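Local coordinates for protein phosphoserine phosphatase RsbX (Bacillus subtilis, PDB 3W42) that dephosphorylates the stressosome protein RsbS and acts as a negative regulator of sigma-B in the general stress response, at residues A[42-47]-A[187-192]; A[14-19]-A[23-28]; A[29-34]-A[38-43]; A[164-169]-A[181-186]; A[174-179]-A[193-198]. All blocks are in the same frame, centred on the assembly; numbering follows the deposited sequence. Where two conformers were deposited one is given.

Contact 1 of 5, residues A[42-47]-A[187-192]; sequences VADGLG and RKDDLT
Val-42 and Thr-192 meet between the two beta-sheets of the PPM (PP2C-type) phosphatase sandwich, while Asp-44 and Asp-189 face each other at its metal-binding end. The packed part is small and buried: Val-42 CG1 lies 4.2 Å from Thr-192 CG2, the two branches sliding past each other in opposite directions. A beta-branched residue suits each strand here, and threonine adds a hydroxyl, hydrogen-bonded to Asp-27, while its methyl meets Val-42. Toward the end of strand 37-45 and the loop that leads into strand 191-198, the segments separate and the contact turns polar and partly exposed. CG of Asp-44 stands anti to the backbone N (chi1 -177°), which carries the carboxylate toward the other sheet, and Asp-189 comes from the opposite direction with its carboxylate plane turned 41° away. Their OD2 atoms, 4.2 Å apart, both bind the manganese ion, whose site Asp-156 completes among the protein ligands. Aspartate fits such a place, being short and able to offer one oxygen to the metal and the other to solvent. A water lies between the remaining oxygens, 3.0 Å from Asp-44 OD1 and 2.7 Å from Asp-189 OD1.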
# COMPACT_ATOMS: atom_id res chain seq x y z
N VAL A 42 -1.42 -2.26 2.39
CA VAL A 42 -1.89 -3.05 1.27
C VAL A 42 -1.29 -4.42 1.40
O VAL A 42 -0.07 -4.54 1.67
CB VAL A 42 -1.56 -2.39 -0.10
CG1 VAL A 42 -1.99 -3.29 -1.25
CG2 VAL A 42 -2.19 -0.97 -0.18
N ALA A 43 -2.06 -5.47 1.17
CA ALA A 43 -1.60 -6.82 1.25
C ALA A 43 -2.19 -7.68 0.16
O ALA A 43 -3.32 -7.44 -0.29
CB ALA A 43 -1.93 -7.43 2.65
N ASP A 44 -1.44 -8.69 -0.25
CA ASP A 44 -1.87 -9.65 -1.29
C ASP A 44 -1.68 -11.05 -0.70
O ASP A 44 -0.55 -11.49 -0.45
CB ASP A 44 -1.02 -9.43 -2.55
CG ASP A 44 -1.40 -10.31 -3.72
OD1 ASP A 44 -2.22 -11.24 -3.51
OD2 ASP A 44 -0.87 -10.07 -4.85
N GLY A 45 -2.77 -11.74 -0.43
CA GLY A 45 -2.69 -13.04 0.15
C GLY A 45 -2.14 -14.10 -0.80
O GLY A 45 -2.36 -14.06 -1.99
N LEU A 46 -1.37 -15.02 -0.25
CA LEU A 46 -0.94 -16.18 -1.00
C LEU A 46 -2.13 -17.15 -1.19
O LEU A 46 -3.17 -17.00 -0.57
CB LEU A 46 0.28 -16.86 -0.39
CG LEU A 46 1.63 -16.24 -0.79
CD1 LEU A 46 1.85 -14.82 -0.24
CD2 LEU A 46 2.77 -17.18 -0.37
N GLY A 47 -1.97 -18.04 -2.18
CA GLY A 47 -3.10 -18.76 -2.80
C GLY A 47 -3.94 -17.77 -3.56
O GLY A 47 -3.43 -16.87 -4.26
N ARG A 187 -7.56 -7.10 -16.12
CA ARG A 187 -7.97 -7.84 -14.94
C ARG A 187 -7.36 -9.24 -14.86
O ARG A 187 -8.00 -10.22 -14.42
CB ARG A 187 -9.52 -7.87 -14.87
CG ARG A 187 -10.15 -6.50 -14.86
CD ARG A 187 -11.67 -6.55 -14.77
NE ARG A 187 -12.06 -7.19 -13.55
CZ ARG A 187 -13.31 -7.45 -13.21
NH1 ARG A 187 -14.32 -7.10 -14.00
NH2 ARG A 187 -13.51 -8.07 -12.08
N LYS A 188 -6.08 -9.33 -15.16
CA LYS A 188 -5.42 -10.60 -15.07
C LYS A 188 -5.19 -11.08 -13.61
O LYS A 188 -5.11 -12.28 -13.33
CB LYS A 188 -4.11 -10.49 -15.82
CG LYS A 188 -3.27 -11.62 -15.75
CD LYS A 188 -2.52 -11.72 -17.08
CE LYS A 188 -3.25 -11.01 -18.29
NZ LYS A 188 -4.76 -11.17 -18.40
N ASP A 189 -5.09 -10.17 -12.66
CA ASP A 189 -5.00 -10.48 -11.27
C ASP A 189 -5.87 -9.46 -10.54
O ASP A 189 -6.23 -8.44 -11.10
CB ASP A 189 -3.52 -10.35 -10.78
CG ASP A 189 -3.26 -10.84 -9.35
OD1 ASP A 189 -4.12 -11.58 -8.80
OD2 ASP A 189 -2.17 -10.51 -8.81
N ASP A 190 -6.17 -9.71 -9.25
CA ASP A 190 -6.62 -8.66 -8.37
C ASP A 190 -5.66 -7.49 -8.43
O ASP A 190 -4.43 -7.69 -8.48
CB ASP A 190 -6.67 -9.18 -6.94
CG ASP A 190 -7.62 -10.39 -6.74
OD1 ASP A 190 -8.67 -10.44 -7.40
OD2 ASP A 190 -7.31 -11.21 -5.86
N LEU A 191 -6.21 -6.30 -8.44
CA LEU A 191 -5.39 -5.07 -8.60
C LEU A 191 -5.86 -4.11 -7.55
O LEU A 191 -7.04 -3.69 -7.55
CB LEU A 191 -5.59 -4.53 -10.01
CG LEU A 191 -4.67 -3.44 -10.50
CD1 LEU A 191 -4.78 -3.29 -12.01
CD2 LEU A 191 -4.91 -2.13 -9.85
N THR A 192 -4.94 -3.68 -6.66
CA THR A 192 -5.18 -2.72 -5.58
C THR A 192 -4.14 -1.69 -5.60
O THR A 192 -2.94 -2.02 -5.67
CB THR A 192 -5.23 -3.44 -4.22
OG1 THR A 192 -6.17 -4.49 -4.25
CG2 THR A 192 -5.61 -2.50 -3.13
O HOH W 1 -2.97 -11.80 -6.36

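Contact 2 of 5, residues A[14-19]-A[23-28]; sequences VYQLNK and SICGDS
In the PPM phosphatase fold, the turn from strand 10-17 to strand 27-33 carries the chain from one sheet of the sandwich to the other, and Gln-16, Asn-18 and Cys-25 pack together across it. The thiol sits between two amides: Cys-25 SG is 3.6 Å from Gln-16 CD and 3.4 Å from Asn-18 OD1. Cysteine suits this place because its side chain is short and its sulfur polarisable, and SG also accepts a weak hydrogen bond from Asp-27 N. Gln-16 extends from its strand, with CG anti to the backbone N (chi1 -175°), so that its amide reaches the opposite strand. There NE2 makes a weak bond to Asp-27 O, while its stronger partner is Thr-192 OG1. Asp-27, whose OD2 is hydrogen-bonded to Thr-192 and Thr-155, lies close to the manganese site, which puts Gln-16 in the layer behind it. Asn-18 is short enough to stay within the turn, its ND2 bonded to Lys-22 O; its OD1 lies 3.1 Å from Cys-25 CB.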
# COMPACT_ATOMS: atom_id res chain seq x y z
N VAL A 14 -8.19 5.11 -3.13
CA VAL A 14 -7.98 3.67 -3.11
C VAL A 14 -8.76 3.07 -4.28
O VAL A 14 -9.97 3.38 -4.44
CB VAL A 14 -8.43 3.02 -1.82
CG1 VAL A 14 -8.18 1.49 -1.88
CG2 VAL A 14 -7.87 3.69 -0.65
N TYR A 15 -8.12 2.24 -5.08
CA TYR A 15 -8.72 1.51 -6.19
C TYR A 15 -8.55 0.05 -5.91
O TYR A 15 -7.46 -0.41 -5.55
CB TYR A 15 -7.98 1.87 -7.47
CG TYR A 15 -8.44 1.08 -8.72
CD1 TYR A 15 -8.02 -0.28 -8.90
CD2 TYR A 15 -9.22 1.62 -9.64
CE1 TYR A 15 -8.51 -1.09 -9.94
CE2 TYR A 15 -9.66 0.79 -10.77
CZ TYR A 15 -9.32 -0.53 -10.85
OH TYR A 15 -9.76 -1.31 -11.95
N GLN A 16 -9.62 -0.74 -6.11
CA GLN A 16 -9.48 -2.18 -6.08
C GLN A 16 -10.43 -2.81 -7.07
O GLN A 16 -11.62 -2.44 -7.11
CB GLN A 16 -9.75 -2.75 -4.68
CG GLN A 16 -9.49 -4.24 -4.61
CD GLN A 16 -9.57 -4.75 -3.24
OE1 GLN A 16 -10.68 -5.06 -2.77
NE2 GLN A 16 -8.45 -4.94 -2.57
N LEU A 17 -9.97 -3.77 -7.81
CA LEU A 17 -10.81 -4.56 -8.70
C LEU A 17 -10.32 -6.00 -8.70
O LEU A 17 -9.13 -6.27 -8.70
CB LEU A 17 -10.81 -4.04 -10.14
CG LEU A 17 -12.19 -4.32 -10.80
CD1 LEU A 17 -13.30 -3.37 -10.23
CD2 LEU A 17 -12.00 -4.03 -12.27
N ASN A 18 -11.25 -6.93 -8.68
CA ASN A 18 -10.91 -8.33 -8.68
C ASN A 18 -10.42 -8.78 -10.05
O ASN A 18 -10.81 -8.26 -11.10
CB ASN A 18 -12.15 -9.19 -8.33
CG ASN A 18 -12.57 -9.03 -6.93
OD1 ASN A 18 -12.10 -8.18 -6.16
ND2 ASN A 18 -13.52 -9.92 -6.51
N LYS A 19 -9.62 -9.84 -10.06
CA LYS A 19 -9.33 -10.62 -11.23
C LYS A 19 -10.63 -10.96 -11.96
O LYS A 19 -11.67 -11.23 -11.33
CB LYS A 19 -8.69 -11.93 -10.81
CG LYS A 19 -8.35 -12.85 -11.98
CD LYS A 19 -7.58 -14.04 -11.55
CE LYS A 19 -7.34 -15.08 -12.71
NZ LYS A 19 -6.68 -16.32 -12.24
N SER A 23 -15.02 -13.98 -7.67
CA SER A 23 -15.85 -13.38 -6.69
C SER A 23 -15.13 -12.78 -5.49
O SER A 23 -15.47 -11.72 -5.06
CB SER A 23 -16.80 -14.54 -6.17
OG SER A 23 -17.62 -13.97 -5.18
N ILE A 24 -14.15 -13.51 -4.98
CA ILE A 24 -13.46 -13.19 -3.72
C ILE A 24 -12.08 -12.60 -4.04
O ILE A 24 -11.24 -13.23 -4.61
CB ILE A 24 -13.30 -14.37 -2.81
CG1 ILE A 24 -14.72 -14.88 -2.48
CG2 ILE A 24 -12.53 -14.00 -1.54
CD1 ILE A 24 -15.73 -13.63 -1.92
N CYS A 25 -11.85 -11.35 -3.58
CA CYS A 25 -10.54 -10.68 -3.78
C CYS A 25 -9.56 -11.24 -2.79
O CYS A 25 -9.85 -11.42 -1.60
CB CYS A 25 -10.76 -9.21 -3.58
SG CYS A 25 -9.35 -8.22 -4.13
N GLY A 26 -8.35 -11.52 -3.25
CA GLY A 26 -7.26 -11.90 -2.36
C GLY A 26 -6.43 -10.76 -1.84
O GLY A 26 -5.61 -11.01 -0.94
N ASP A 27 -6.63 -9.56 -2.35
CA ASP A 27 -5.95 -8.38 -1.89
C ASP A 27 -6.77 -7.73 -0.77
O ASP A 27 -8.00 -7.77 -0.79
CB ASP A 27 -5.79 -7.31 -2.97
CG ASP A 27 -4.81 -7.58 -4.13
OD1 ASP A 27 -4.12 -8.61 -4.12
OD2 ASP A 27 -4.79 -6.69 -5.03
N SER A 28 -6.14 -7.03 0.13
CA SER A 28 -6.84 -6.19 1.09
C SER A 28 -6.08 -4.86 1.24
O SER A 28 -4.91 -4.70 0.86
CB SER A 28 -7.11 -6.92 2.44
OG SER A 28 -7.85 -8.13 2.42

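Contact 3 of 5, residues A[29-34]-A[38-43]; sequences FFMKAD and LICAVA
Phe-30 and Ala-41 form a hydrogen-bonded pair in the antiparallel beta hairpin of strands 27-33 and 37-45, at one side of a sheet of the PPM sandwich. Phe-30 N gives to Ala-41 O and Ala-41 N returns the bond to Phe-30 O, each at 2.9 Å. Two residues on, Lys-32 N to Ile-39 O (2.9 Å) and Ile-39 N to Lys-32 O (3.0 Å) repeat the pattern. Between these rungs the non-hydrogen-bonded pairs come closer, and CA-H...O contacts such as Phe-29 CA to Ala-41 O (3.2 Å) fill in.

Beyond the backbone, the two faces differ. On that of Phe-30 and Ile-39, Ile-39 CG2, in one of two conformers of that residue, approaches the edge of the Phe-30 ring at CE2, 4.0 Å away, the side chains crossing at about a right angle. Helix 49-65 packs over this face through Val-63, so a broad ring and a branched aliphatic chain suit it; small Ala-41 also touches Val-63. The other face is turned toward strand 10-17, where Met-31 touches Thr-12; Met-31 and Leu-38 each have two conformers, and how their ends meet is doubtful. Phe-29 is better defined: its chi1 of 64° leads the ring away from strand 37-45 to Val-14 and Gln-16, while its CB stays 4.4 Å from Val-42 CG2.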
# COMPACT_ATOMS: atom_id res chain seq x y z
N PHE A 29 -6.79 -3.89 1.83
CA PHE A 29 -6.20 -2.59 2.16
C PHE A 29 -6.82 -2.08 3.41
O PHE A 29 -7.91 -2.45 3.80
CB PHE A 29 -6.35 -1.60 1.03
CG PHE A 29 -7.85 -1.28 0.76
CD1 PHE A 29 -8.51 -0.31 1.47
CD2 PHE A 29 -8.57 -2.02 -0.18
CE1 PHE A 29 -9.83 -0.06 1.25
CE2 PHE A 29 -9.89 -1.75 -0.39
CZ PHE A 29 -10.51 -0.83 0.36
N PHE A 30 -6.11 -1.16 4.05
CA PHE A 30 -6.66 -0.36 5.14
C PHE A 30 -6.11 1.07 5.00
O PHE A 30 -4.91 1.24 4.68
CB PHE A 30 -6.32 -0.91 6.53
CG PHE A 30 -6.98 -0.09 7.60
CD1 PHE A 30 -8.33 -0.18 7.78
CD2 PHE A 30 -6.26 0.83 8.34
CE1 PHE A 30 -8.95 0.67 8.74
CE2 PHE A 30 -6.86 1.63 9.26
CZ PHE A 30 -8.19 1.57 9.47
N MET A 31 -6.89 2.07 5.27
CA MET A 31 -6.52 3.54 5.09
C MET A 31 -7.21 4.25 6.26
O MET A 31 -8.44 4.18 6.28
CB MET A 31 -7.02 4.26 3.80
CG MET A 31 -6.90 5.79 3.79
SD MET A 31 -5.20 6.44 3.98
CE MET A 31 -4.86 5.84 2.52
N LYS A 32 -6.53 5.03 7.08
CA LYS A 32 -7.19 6.00 7.94
C LYS A 32 -6.30 7.19 8.14
O LYS A 32 -5.16 7.05 8.47
CB LYS A 32 -7.53 5.40 9.30
CG LYS A 32 -8.27 6.28 10.24
CD LYS A 32 -8.13 5.69 11.68
CE LYS A 32 -9.02 4.37 11.82
NZ LYS A 32 -9.28 3.51 13.13
N ALA A 33 -6.85 8.36 7.94
CA ALA A 33 -6.23 9.62 8.17
C ALA A 33 -7.03 10.42 9.18
O ALA A 33 -8.25 10.41 9.14
CB ALA A 33 -6.00 10.44 6.87
N ASP A 34 -6.36 11.12 10.07
CA ASP A 34 -6.96 12.19 10.87
C ASP A 34 -6.09 13.45 10.65
O ASP A 34 -5.32 13.50 9.70
CB ASP A 34 -7.08 11.76 12.33
CG ASP A 34 -5.79 11.59 13.07
OD1 ASP A 34 -4.76 12.02 12.67
OD2 ASP A 34 -5.94 11.07 14.19
N LEU A 38 -1.52 9.53 9.25
CA LEU A 38 -2.07 8.52 8.30
C LEU A 38 -1.52 7.18 8.71
O LEU A 38 -0.31 7.07 8.98
CB LEU A 38 -1.61 8.80 6.82
CG LEU A 38 -2.10 7.87 5.72
CD1 LEU A 38 -3.54 8.32 5.38
CD2 LEU A 38 -1.24 7.80 4.40
N ILE A 39 -2.34 6.14 8.59
CA ILE A 39 -1.81 4.81 8.43
C ILE A 39 -2.48 4.17 7.25
O ILE A 39 -3.66 4.38 6.94
CB ILE A 39 -1.98 3.94 9.62
CG1 ILE A 39 -1.16 2.66 9.43
CG2 ILE A 39 -3.44 3.65 9.91
CD1 ILE A 39 -0.87 1.96 10.68
N CYS A 40 -1.70 3.42 6.53
CA CYS A 40 -2.28 2.65 5.41
C CYS A 40 -1.44 1.41 5.18
O CYS A 40 -0.30 1.27 5.58
CB CYS A 40 -2.60 3.38 4.15
SG CYS A 40 -1.05 3.93 3.37
N ALA A 41 -2.11 0.42 4.62
CA ALA A 41 -1.49 -0.86 4.32
C ALA A 41 -2.17 -1.48 3.13
O ALA A 41 -3.38 -1.31 2.95
CB ALA A 41 -1.56 -1.78 5.50
N VAL A 42 -1.42 -2.26 2.39
CA VAL A 42 -1.89 -3.05 1.27
C VAL A 42 -1.29 -4.42 1.40
O VAL A 42 -0.07 -4.54 1.67
CB VAL A 42 -1.56 -2.39 -0.10
CG1 VAL A 42 -1.99 -3.29 -1.25
CG2 VAL A 42 -2.19 -0.97 -0.18
N ALA A 43 -2.06 -5.47 1.17
CA ALA A 43 -1.60 -6.82 1.25
C ALA A 43 -2.19 -7.68 0.16
O ALA A 43 -3.32 -7.44 -0.29
CB ALA A 43 -1.93 -7.43 2.65

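Contact 4 of 5, residues A[164-169]-A[181-186]; sequences RSHLKK and KMYTTS
The rings of His-166 and Tyr-183 come at each other from opposite directions, one from helix 163-169 and the other from the short 3-10 turn that follows helix 173-179. Their planes stand at 83° with centroids 5.6 Å apart, an oblique pairing. What touches is the CE1-NE2 edge of the imidazole and the OH-CE2 part of the phenol: Tyr-183 OH lies near the imidazole plane, 3.4 Å from His-166 NE2, while Tyr-183 CE2 is 3.8 Å from His-166 CE1. Each ring leaves its backbone with CG anti to the carbonyl carbon (chi1 -67° in His-166 and -49° in Tyr-183), which turns each ring toward the other. Met-182 CG covers one face of the phenol, 3.5 Å above the plane and over its centre.

The contact joins two parts of the helical layer outside the sheet of strand 191-198. Histidine suits the junction because it has a nitrogen on either side of CE1: ND1 pairs with Ser-179 OG, and NE2 keeps a weak bond to the tyrosine. Either NE2 or OH could donate in that bond, so the contact is compatible with either imidazole tautomer.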
# COMPACT_ATOMS: atom_id res chain seq x y z
N ARG A 164 6.77 6.19 -11.99
CA ARG A 164 7.22 7.51 -11.55
C ARG A 164 6.65 8.57 -12.46
O ARG A 164 6.30 9.64 -12.02
CB ARG A 164 8.74 7.56 -11.57
CG ARG A 164 9.44 6.87 -10.44
CD ARG A 164 10.93 7.00 -10.66
NE ARG A 164 11.69 6.44 -9.56
CZ ARG A 164 12.95 6.08 -9.60
NH1 ARG A 164 13.65 6.25 -10.73
NH2 ARG A 164 13.53 5.59 -8.50
N SER A 165 6.59 8.30 -13.76
CA SER A 165 6.10 9.29 -14.69
C SER A 165 4.63 9.66 -14.43
O SER A 165 4.23 10.80 -14.60
CB SER A 165 6.32 8.81 -16.14
OG SER A 165 5.46 7.76 -16.54
N HIS A 166 3.82 8.64 -14.06
CA HIS A 166 2.44 8.91 -13.79
C HIS A 166 2.31 9.80 -12.56
O HIS A 166 1.45 10.69 -12.50
CB HIS A 166 1.68 7.57 -13.59
CG HIS A 166 1.61 6.77 -14.84
ND1 HIS A 166 0.53 6.88 -15.68
CD2 HIS A 166 2.46 5.89 -15.37
CE1 HIS A 166 0.75 6.07 -16.71
NE2 HIS A 166 1.91 5.44 -16.56
N LEU A 167 3.10 9.51 -11.53
CA LEU A 167 3.10 10.34 -10.30
C LEU A 167 3.55 11.74 -10.62
O LEU A 167 2.98 12.69 -10.11
CB LEU A 167 4.01 9.73 -9.25
CG LEU A 167 3.58 8.35 -8.72
CD1 LEU A 167 4.67 7.84 -7.76
CD2 LEU A 167 2.33 8.42 -7.96
N LYS A 168 4.60 11.90 -11.43
CA LYS A 168 5.14 13.22 -11.70
C LYS A 168 4.11 14.07 -12.45
O LYS A 168 3.89 15.22 -12.13
CB LYS A 168 6.37 13.06 -12.52
CG LYS A 168 6.95 14.37 -12.99
CD LYS A 168 8.37 14.18 -13.63
CE LYS A 168 8.90 15.51 -14.11
NZ LYS A 168 10.31 15.39 -14.54
N LYS A 169 3.50 13.50 -13.51
CA LYS A 169 2.61 14.29 -14.37
C LYS A 169 1.28 14.67 -13.68
O LYS A 169 0.71 15.73 -13.97
CB LYS A 169 2.36 13.59 -15.67
CG LYS A 169 3.60 13.55 -16.52
CD LYS A 169 3.39 12.99 -17.85
CE LYS A 169 3.03 11.62 -17.64
NZ LYS A 169 2.98 10.84 -18.93
N LYS A 181 -5.42 4.06 -16.08
CA LYS A 181 -6.57 3.25 -16.45
C LYS A 181 -6.18 2.14 -17.43
O LYS A 181 -6.77 1.04 -17.33
CB LYS A 181 -7.63 4.13 -17.08
CG LYS A 181 -8.77 3.34 -17.62
CD LYS A 181 -9.95 4.08 -18.05
CE LYS A 181 -11.08 3.06 -18.43
NZ LYS A 181 -10.86 2.32 -19.76
N MET A 182 -5.24 2.34 -18.36
CA MET A 182 -4.95 1.32 -19.33
C MET A 182 -4.46 0.04 -18.71
O MET A 182 -4.51 -1.01 -19.33
CB MET A 182 -4.01 1.81 -20.40
CG MET A 182 -2.57 1.99 -19.94
SD MET A 182 -1.30 1.96 -21.20
CE MET A 182 -1.44 0.23 -21.72
N TYR A 183 -3.92 0.08 -17.50
CA TYR A 183 -3.36 -1.07 -16.80
C TYR A 183 -4.39 -1.82 -16.00
O TYR A 183 -4.08 -2.82 -15.36
CB TYR A 183 -2.19 -0.59 -15.91
CG TYR A 183 -1.23 0.26 -16.62
CD1 TYR A 183 -0.43 -0.24 -17.61
CD2 TYR A 183 -1.20 1.60 -16.34
CE1 TYR A 183 0.47 0.55 -18.30
CE2 TYR A 183 -0.33 2.47 -17.02
CZ TYR A 183 0.46 1.95 -18.01
OH TYR A 183 1.33 2.81 -18.66
N THR A 184 -5.64 -1.36 -16.00
CA THR A 184 -6.69 -1.92 -15.16
C THR A 184 -7.72 -2.71 -15.95
O THR A 184 -8.58 -3.33 -15.36
CB THR A 184 -7.46 -0.79 -14.42
OG1 THR A 184 -8.26 -0.03 -15.34
CG2 THR A 184 -6.54 0.08 -13.55
N THR A 185 -7.65 -2.68 -17.27
CA THR A 185 -8.67 -3.24 -18.07
C THR A 185 -8.55 -4.77 -18.26
O THR A 185 -9.54 -5.46 -18.43
CB THR A 185 -8.76 -2.50 -19.44
OG1 THR A 185 -7.47 -2.49 -19.98
CG2 THR A 185 -9.25 -1.09 -19.22
N SER A 186 -7.35 -5.31 -18.27
CA SER A 186 -7.20 -6.73 -18.51
C SER A 186 -7.68 -7.60 -17.36
O SER A 186 -8.11 -8.71 -17.57
CB SER A 186 -5.72 -7.06 -18.70
OG SER A 186 -4.99 -7.07 -17.45

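Contact 5 of 5, residues A[174-179]-A[193-198]; sequences EEISNS and YILGQL
With OG anti to the backbone N (chi1 -176°), Ser-177 turns its hydroxyl from helix 173-179 toward Tyr-193, whose CG lies between backbone N and carbonyl carbon (chi1 59°). The two hydroxyls meet at 2.7 Å between Ser-177 OG and Tyr-193 OH, a hydrogen bond in which either may be the donor. OG lies in the plane of the phenol ring, at its edge. A water reinforces the link, donating to Ser-177 O at 2.7 Å and lying 2.9 Å from Tyr-193 OH. Beside this polar group the helix rests on Leu-195, which forks between two helix residues: CD2 meets Ile-176 CG2 at 3.5 Å, and CD1 lies 3.8 Å from Ser-177 CB. The branched Ile-176 and Leu-195 chains run obliquely across one another.

This is the helix-on-sheet layer of the PPM sandwich, the short helix axis passing 9.0 Å from the strand axis at 143°. A small serine allows the close approach and still offers a hydroxyl, and tyrosine is long enough to reach it. The buried phenol oxygen is therefore held by serine and water, pairing a directional polar tie with apolar contact.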
# COMPACT_ATOMS: atom_id res chain seq x y z
N GLU A 174 -7.04 11.79 -8.37
CA GLU A 174 -7.98 11.38 -9.40
C GLU A 174 -7.30 11.33 -10.75
O GLU A 174 -7.50 10.41 -11.55
CB GLU A 174 -9.18 12.33 -9.46
CG GLU A 174 -10.15 12.09 -10.57
CD GLU A 174 -11.39 12.96 -10.43
OE1 GLU A 174 -12.00 13.00 -9.32
OE2 GLU A 174 -11.74 13.69 -11.34
N GLU A 175 -6.54 12.35 -11.06
CA GLU A 175 -5.77 12.39 -12.33
C GLU A 175 -4.80 11.27 -12.43
O GLU A 175 -4.67 10.64 -13.50
CB GLU A 175 -5.11 13.73 -12.61
CG GLU A 175 -6.11 14.81 -12.95
CD GLU A 175 -5.69 16.20 -12.88
OE1 GLU A 175 -5.46 16.58 -11.70
OE2 GLU A 175 -5.94 16.97 -13.78
N ILE A 176 -4.06 10.95 -11.38
CA ILE A 176 -3.10 9.86 -11.44
C ILE A 176 -3.87 8.54 -11.64
O ILE A 176 -3.43 7.70 -12.42
CB ILE A 176 -2.23 9.81 -10.16
CG1 ILE A 176 -1.35 11.09 -10.01
CG2 ILE A 176 -1.26 8.60 -10.26
CD1 ILE A 176 -0.80 11.34 -8.63
N SER A 177 -4.95 8.36 -10.92
CA SER A 177 -5.73 7.13 -11.11
C SER A 177 -6.20 6.98 -12.57
O SER A 177 -6.07 5.94 -13.21
CB SER A 177 -6.91 7.14 -10.15
OG SER A 177 -7.62 5.91 -10.25
N ASN A 178 -6.70 8.09 -13.12
CA ASN A 178 -7.15 8.04 -14.49
C ASN A 178 -6.00 7.76 -15.44
O ASN A 178 -6.15 7.04 -16.46
CB ASN A 178 -7.93 9.29 -14.83
CG ASN A 178 -9.29 9.37 -14.16
OD1 ASN A 178 -9.83 10.50 -13.98
ND2 ASN A 178 -9.83 8.24 -13.73
N SER A 179 -4.80 8.28 -15.12
CA SER A 179 -3.60 8.05 -15.91
C SER A 179 -3.22 6.58 -16.01
O SER A 179 -2.58 6.15 -16.99
CB SER A 179 -2.46 8.84 -15.26
OG SER A 179 -1.28 8.83 -15.99
N TYR A 193 -4.53 -0.42 -5.47
CA TYR A 193 -3.53 0.62 -5.23
C TYR A 193 -4.11 1.69 -4.35
O TYR A 193 -5.32 1.94 -4.33
CB TYR A 193 -2.93 1.21 -6.54
CG TYR A 193 -3.86 1.85 -7.51
CD1 TYR A 193 -4.33 3.14 -7.35
CD2 TYR A 193 -4.25 1.17 -8.65
CE1 TYR A 193 -5.16 3.72 -8.32
CE2 TYR A 193 -5.04 1.76 -9.61
CZ TYR A 193 -5.50 3.01 -9.44
OH TYR A 193 -6.30 3.56 -10.43
N ILE A 194 -3.21 2.36 -3.62
CA ILE A 194 -3.51 3.54 -2.83
C ILE A 194 -2.63 4.65 -3.36
O ILE A 194 -1.42 4.49 -3.43
CB ILE A 194 -3.26 3.33 -1.34
CG1 ILE A 194 -4.07 2.20 -0.74
CG2 ILE A 194 -3.46 4.65 -0.58
CD1 ILE A 194 -3.87 1.95 0.75
N LEU A 195 -3.23 5.77 -3.74
CA LEU A 195 -2.57 6.97 -4.15
C LEU A 195 -2.67 8.02 -3.05
O LEU A 195 -3.75 8.19 -2.45
CB LEU A 195 -3.23 7.55 -5.36
CG LEU A 195 -3.04 6.74 -6.64
CD1 LEU A 195 -3.91 7.17 -7.76
CD2 LEU A 195 -1.44 7.01 -7.13
N GLY A 196 -1.63 8.82 -2.87
CA GLY A 196 -1.69 9.97 -2.00
C GLY A 196 -0.96 11.15 -2.62
O GLY A 196 0.03 11.03 -3.30
N GLN A 197 -1.51 12.32 -2.33
CA GLN A 197 -0.91 13.62 -2.67
C GLN A 197 -0.80 14.38 -1.35
O GLN A 197 -1.82 14.62 -0.70
CB GLN A 197 -1.72 14.37 -3.71
CG GLN A 197 -1.18 15.76 -3.96
CD GLN A 197 -1.91 16.44 -5.08
OE1 GLN A 197 -1.24 17.00 -5.98
NE2 GLN A 197 -3.19 16.45 -5.04
N LEU A 198 0.43 14.76 -0.99
CA LEU A 198 0.73 15.34 0.34
C LEU A 198 0.95 16.82 0.23
O LEU A 198 1.75 17.30 -0.62
CB LEU A 198 2.03 14.68 0.87
CG LEU A 198 1.83 13.21 1.26
CD1 LEU A 198 3.12 12.45 1.25
CD2 LEU A 198 1.18 13.14 2.67
O HOH W 2 -7.28 3.50 -13.11

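Strand 191-198 connects much of this set: contact 1 uses its beginning and contact 5 the remainder, their centres 18 Å apart. Contacts 1 and 2 adjoin, with centres 6 Å apart, at the manganese end. There Thr-192 OG1 meets Asp-27 OD2 at 2.7 Å, and the side chain of Asp-27 comes within about 4 Å of the ion. Contact 3 continues both hairpin strands away from the metal, and Val-42 CG2 reaches Ile-194 CD1 at 3.5 Å between the two sheets. Contacts 4 and 5, 9 Å apart between centres, lie on the outer, helical side of the sheet of strand 191-198; the side chains of Tyr-183 and Tyr-193 are about 13 and 12 Å from the manganese, away from the metal site.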